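Local coordinates for protein acetaldehyde dehydrogenase (Acetylating) (Geobacillus thermoglucosidasius, PDB 5J78) that probably catalyses the reversible, NAD- and coenzyme A-dependent oxidation of acetaldehyde to acetyl-CoA, as an acetylating aldehyde dehydrogenase, at residues Ile28-Leu40 against Ser195-Leu208. Residues are numbered along the deposited sequence; the frame is centred on the assembly and turned at random.
Sequences IDLQSIQEVRNYL and SCITQPTMAATNEL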
loop_
_atom_site.group_PDB
_atom_site.type_symbol
_atom_site.label_atom_id
_atom_site.label_comp_id
_atom_site.label_asym_id
_atom_site.label_seq_id
_atom_site.Cartn_x
_atom_site.Cartn_y
_atom_site.Cartn_z
ATOM N N ILE A 28 8.956 4.901 -21.027
ATOM C CA ILE A 28 7.801 4.195 -21.585
ATOM C C ILE A 28 6.672 4.053 -20.531
ATOM O O ILE A 28 5.500 4.190 -20.867
ATOM C CB ILE A 28 8.197 2.785 -22.146
ATOM C CG1 ILE A 28 7.013 2.142 -22.886
ATOM C CG2 ILE A 28 8.724 1.882 -21.047
ATOM C CD1 ILE A 28 7.057 0.630 -22.980
ATOM N N ASP A 29 7.002 3.826 -19.261
ATOM C CA ASP A 29 5.938 3.760 -18.254
ATOM C C ASP A 29 5.142 5.092 -18.203
ATOM O O ASP A 29 3.910 5.092 -18.224
ATOM C CB ASP A 29 6.498 3.378 -16.870
ATOM C CG ASP A 29 7.577 4.344 -16.330
ATOM O OD1 ASP A 29 8.081 5.252 -17.032
ATOM O OD2 ASP A 29 7.936 4.161 -15.153
ATOM N N LEU A 30 5.833 6.225 -18.192
ATOM C CA LEU A 30 5.154 7.518 -18.106
ATOM C C LEU A 30 4.354 7.804 -19.369
ATOM O O LEU A 30 3.241 8.367 -19.319
ATOM C CB LEU A 30 6.161 8.645 -17.884
ATOM C CG LEU A 30 7.070 8.549 -16.663
ATOM C CD1 LEU A 30 7.949 9.799 -16.592
ATOM C CD2 LEU A 30 6.271 8.348 -15.366
ATOM N N GLN A 31 4.954 7.469 -20.505
ATOM C CA GLN A 31 4.306 7.640 -21.801
ATOM C C GLN A 31 3.083 6.746 -21.914
ATOM O O GLN A 31 2.071 7.153 -22.466
ATOM C CB GLN A 31 5.270 7.327 -22.947
ATOM C CG GLN A 31 6.406 8.335 -23.087
ATOM C CD GLN A 31 7.515 7.832 -23.994
ATOM O OE1 GLN A 31 7.537 6.660 -24.372
ATOM N NE2 GLN A 31 8.437 8.721 -24.356
ATOM N N SER A 32 3.162 5.532 -21.381
ATOM C CA SER A 32 2.003 4.659 -21.438
ATOM C C SER A 32 0.878 5.203 -20.529
ATOM O O SER A 32 -0.297 5.128 -20.889
ATOM C CB SER A 32 2.382 3.223 -21.073
ATOM O OG SER A 32 2.665 3.060 -19.701
ATOM N N ILE A 33 1.223 5.783 -19.382
ATOM C CA ILE A 33 0.198 6.439 -18.561
ATOM C C ILE A 33 -0.463 7.593 -19.312
ATOM O O ILE A 33 -1.694 7.704 -19.342
ATOM C CB ILE A 33 0.776 6.963 -17.216
ATOM C CG1 ILE A 33 1.224 5.793 -16.341
ATOM C CG2 ILE A 33 -0.284 7.768 -16.430
ATOM C CD1 ILE A 33 2.061 6.225 -15.122
ATOM N N GLN A 34 0.354 8.458 -19.901
ATOM C CA GLN A 34 -0.151 9.563 -20.693
ATOM C C GLN A 34 -1.102 9.067 -21.779
ATOM O O GLN A 34 -2.179 9.634 -21.989
ATOM C CB GLN A 34 1.008 10.330 -21.331
ATOM C CG GLN A 34 0.586 11.613 -21.985
ATOM C CD GLN A 34 0.052 12.589 -20.987
ATOM O OE1 GLN A 34 0.812 13.244 -20.280
ATOM N NE2 GLN A 34 -1.265 12.682 -20.907
ATOM N N GLU A 35 -0.700 8.001 -22.468
ATOM C CA GLU A 35 -1.533 7.446 -23.534
ATOM C C GLU A 35 -2.917 7.033 -22.997
ATOM O O GLU A 35 -3.940 7.425 -23.562
ATOM C CB GLU A 35 -0.833 6.258 -24.181
ATOM C CG GLU A 35 -1.594 5.635 -25.361
ATOM C CD GLU A 35 -0.898 4.392 -25.967
ATOM O OE1 GLU A 35 -0.437 3.505 -25.225
ATOM O OE2 GLU A 35 -0.819 4.308 -27.202
ATOM N N VAL A 36 -2.947 6.270 -21.898
ATOM C CA VAL A 36 -4.218 5.917 -21.233
ATOM C C VAL A 36 -5.083 7.140 -20.935
ATOM O O VAL A 36 -6.297 7.154 -21.224
ATOM C CB VAL A 36 -3.961 5.153 -19.909
ATOM C CG1 VAL A 36 -5.237 4.945 -19.116
ATOM C CG2 VAL A 36 -3.337 3.807 -20.231
ATOM N N ARG A 37 -4.467 8.175 -20.372
ATOM C CA ARG A 37 -5.204 9.406 -20.053
ATOM C C ARG A 37 -5.779 10.037 -21.317
ATOM O O ARG A 37 -6.938 10.399 -21.346
ATOM C CB ARG A 37 -4.311 10.403 -19.318
ATOM C CG ARG A 37 -3.846 9.874 -17.948
ATOM C CD ARG A 37 -3.107 10.937 -17.153
ATOM N NE ARG A 37 -2.652 10.475 -15.841
ATOM C CZ ARG A 37 -1.870 11.190 -15.035
ATOM N NH1 ARG A 37 -1.469 12.384 -15.412
ATOM N NH2 ARG A 37 -1.484 10.717 -13.857
ATOM N N ASN A 38 -4.984 10.123 -22.377
ATOM C CA ASN A 38 -5.494 10.619 -23.644
ATOM C C ASN A 38 -6.663 9.787 -24.196
ATOM O O ASN A 38 -7.649 10.345 -24.655
ATOM C CB ASN A 38 -4.377 10.666 -24.680
ATOM C CG ASN A 38 -3.314 11.723 -24.359
ATOM O OD1 ASN A 38 -3.566 12.685 -23.660
ATOM N ND2 ASN A 38 -2.116 11.526 -24.879
ATOM N N TYR A 39 -6.549 8.462 -24.169
ATOM C CA TYR A 39 -7.638 7.604 -24.642
ATOM C C TYR A 39 -8.918 7.801 -23.843
ATOM O O TYR A 39 -10.011 7.839 -24.409
ATOM C CB TYR A 39 -7.241 6.122 -24.582
ATOM C CG TYR A 39 -6.180 5.704 -25.566
ATOM C CD1 TYR A 39 -5.822 6.516 -26.636
ATOM C CD2 TYR A 39 -5.535 4.481 -25.424
ATOM C CE1 TYR A 39 -4.838 6.114 -27.542
ATOM C CE2 TYR A 39 -4.563 4.073 -26.313
ATOM C CZ TYR A 39 -4.214 4.894 -27.374
ATOM O OH TYR A 39 -3.235 4.493 -28.262
ATOM N N LEU A 40 -8.801 7.885 -22.526
ATOM C CA LEU A 40 -10.006 8.004 -21.716
ATOM C C LEU A 40 -10.698 9.352 -21.954
ATOM O O LEU A 40 -11.923 9.426 -21.992
ATOM C CB LEU A 40 -9.677 7.826 -20.241
ATOM C CG LEU A 40 -9.359 6.406 -19.805
ATOM C CD1 LEU A 40 -8.680 6.427 -18.438
ATOM C CD2 LEU A 40 -10.618 5.562 -19.768
ATOM N N SER A 195 -10.313 2.227 -28.568
ATOM C CA SER A 195 -8.873 2.490 -28.534
ATOM C C SER A 195 -8.168 1.321 -27.880
ATOM O O SER A 195 -8.811 0.468 -27.258
ATOM C CB SER A 195 -8.565 3.797 -27.784
ATOM O OG SER A 195 -9.147 3.808 -26.482
ATOM N N CYS A 196 -6.843 1.271 -28.026
ATOM C CA CYS A 196 -6.049 0.211 -27.417
ATOM C C CYS A 196 -4.658 0.708 -27.040
ATOM O O CYS A 196 -3.984 1.361 -27.833
ATOM C CB CYS A 196 -5.959 -0.974 -28.380
ATOM S SG CYS A 196 -5.104 -2.448 -27.792
ATOM N N ILE A 197 -4.255 0.418 -25.807
ATOM C CA ILE A 197 -2.898 0.682 -25.325
ATOM C C ILE A 197 -1.877 0.027 -26.279
ATOM O O ILE A 197 -1.968 -1.164 -26.564
ATOM C CB ILE A 197 -2.697 0.132 -23.876
ATOM C CG1 ILE A 197 -3.545 0.922 -22.869
ATOM C CG2 ILE A 197 -1.245 0.207 -23.449
ATOM C CD1 ILE A 197 -3.699 0.217 -21.540
ATOM N N THR A 198 -0.901 0.799 -26.742
ATOM C CA THR A 198 0.098 0.289 -27.683
ATOM C C THR A 198 1.383 -0.154 -26.993
ATOM O O THR A 198 2.112 -0.985 -27.514
ATOM C CB THR A 198 0.455 1.339 -28.738
ATOM O OG1 THR A 198 1.045 2.480 -28.102
ATOM C CG2 THR A 198 -0.797 1.766 -29.496
ATOM N N GLN A 199 1.638 0.405 -25.820
ATOM C CA GLN A 199 2.825 0.106 -25.033
ATOM C C GLN A 199 2.390 -0.475 -23.680
ATOM O O GLN A 199 2.344 0.261 -22.681
ATOM C CB GLN A 199 3.665 1.386 -24.811
ATOM C CG GLN A 199 3.714 2.416 -25.969
ATOM C CD GLN A 199 4.004 3.852 -25.472
ATOM O OE1 GLN A 199 3.105 4.553 -24.985
ATOM N NE2 GLN A 199 5.263 4.282 -25.589
ATOM N N PRO A 200 2.043 -1.778 -23.633
ATOM C CA PRO A 200 1.521 -2.332 -22.372
ATOM C C PRO A 200 2.562 -2.279 -21.273
ATOM O O PRO A 200 3.722 -2.609 -21.514
ATOM C CB PRO A 200 1.166 -3.787 -22.726
ATOM C CG PRO A 200 1.100 -3.820 -24.204
ATOM C CD PRO A 200 2.077 -2.796 -24.689
ATOM N N THR A 201 2.150 -1.822 -20.094
ATOM C CA THR A 201 3.008 -1.793 -18.917
ATOM C C THR A 201 2.142 -1.939 -17.683
ATOM O O THR A 201 0.934 -1.708 -17.736
ATOM C CB THR A 201 3.804 -0.481 -18.788
ATOM O OG1 THR A 201 2.907 0.598 -18.521
ATOM C CG2 THR A 201 4.602 -0.186 -20.052
ATOM N N MET A 202 2.757 -2.295 -16.564
ATOM C CA MET A 202 2.019 -2.391 -15.309
ATOM C C MET A 202 1.387 -1.047 -14.961
ATOM O O MET A 202 0.215 -0.976 -14.597
ATOM C CB MET A 202 2.935 -2.848 -14.171
ATOM C CG MET A 202 3.231 -4.344 -14.135
ATOM S SD MET A 202 4.013 -4.862 -12.576
ATOM C CE MET A 202 2.829 -4.263 -11.350
ATOM N N ALA A 203 2.173 0.016 -15.073
ATOM C CA ALA A 203 1.681 1.366 -14.816
ATOM C C ALA A 203 0.431 1.701 -15.634
ATOM O O ALA A 203 -0.511 2.264 -15.098
ATOM C CB ALA A 203 2.781 2.369 -15.087
ATOM N N ALA A 204 0.405 1.329 -16.912
ATOM C CA ALA A 204 -0.732 1.649 -17.769
ATOM C C ALA A 204 -1.976 0.847 -17.380
ATOM O O ALA A 204 -3.082 1.372 -17.365
ATOM C CB ALA A 204 -0.384 1.392 -19.254
ATOM N N THR A 205 -1.786 -0.438 -17.104
ATOM C CA THR A 205 -2.888 -1.292 -16.657
ATOM C C THR A 205 -3.516 -0.716 -15.394
ATOM O O THR A 205 -4.741 -0.613 -15.268
ATOM C CB THR A 205 -2.418 -2.715 -16.378
ATOM O OG1 THR A 205 -1.735 -3.217 -17.530
ATOM C CG2 THR A 205 -3.611 -3.611 -16.057
ATOM N N ASN A 206 -2.649 -0.318 -14.476
ATOM C CA ASN A 206 -3.062 0.283 -13.222
ATOM C C ASN A 206 -3.817 1.606 -13.436
ATOM O O ASN A 206 -4.870 1.858 -12.833
ATOM C CB ASN A 206 -1.830 0.499 -12.346
ATOM C CG ASN A 206 -2.174 1.001 -10.963
ATOM O OD1 ASN A 206 -2.713 0.263 -10.129
ATOM N ND2 ASN A 206 -1.849 2.256 -10.700
ATOM N N GLU A 207 -3.280 2.442 -14.316
ATOM C CA GLU A 207 -3.899 3.720 -14.616
ATOM C C GLU A 207 -5.289 3.473 -15.190
ATOM O O GLU A 207 -6.257 4.091 -14.787
ATOM C CB GLU A 207 -3.033 4.519 -15.609
ATOM C CG GLU A 207 -3.510 5.948 -15.869
ATOM C CD GLU A 207 -3.272 6.904 -14.690
ATOM O OE1 GLU A 207 -2.531 6.544 -13.752
ATOM O OE2 GLU A 207 -3.822 8.027 -14.709
ATOM N N LEU A 208 -5.377 2.551 -16.134
ATOM C CA LEU A 208 -6.646 2.283 -16.809
ATOM C C LEU A 208 -7.703 1.757 -15.838
ATOM O O LEU A 208 -8.880 2.125 -15.924
ATOM C CB LEU A 208 -6.454 1.279 -17.948
ATOM C CG LEU A 208 -7.748 0.899 -18.665
ATOM C CD1 LEU A 208 -8.361 2.092 -19.380
ATOM C CD2 LEU A 208 -7.461 -0.223 -19.658
HETATM O O HOH W 1 -1.105 8.187 -12.043
#
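Helix 28-40 runs beside helix 202-208, their N-to-C directions 26° apart and their axes 8.1 Å distant at closest; farther along, Tyr39 passes strand 195-196. Val36 fits between the loop at Ile197 and helix 202-208: CG1 packs on Leu208 CB and Glu207 CG, CG2 on Ala204 CB and Ile197 CD1. Ser32 OG accepts from Thr201 OG1 at 2.7 Å and donates to Asp29 O within its own helix; Thr201 OG1, the N-cap, accepts from Ala204 N, so a chain of hydrogen bonds ties the start of helix 202-208 to helix 28-40. The extended chain of Glu35, CG anti to its N (chi1 -177°), carries the carboxylate out to Thr198: OE1 takes the backbone N at 3.1 Å, OE2 the hydroxyl OG1 at 2.8 Å, both on the syn side, the N-H well out of the carboxylate plane. An alanine at Glu35 would remove this two-pronged grip and is likely to leave the loop at Thr198 freer to move. Ser195 CB lies over one face of the Tyr39 ring, 3.9 Å from its centroid, a CH-pi contact. Arg37 NE meets Glu207 OE2 at 2.9 Å in a salt bridge, coming from above the carboxylate plane, while a water joins NH2 to Glu207 OE1; Arg37 also pairs with Asp29 of the second subunit. The contact thus packs the N-terminal helix onto a strand-loop-helix unit of what is probably the Rossmann-type cofactor-binding domain, as in other aldehyde dehydrogenases.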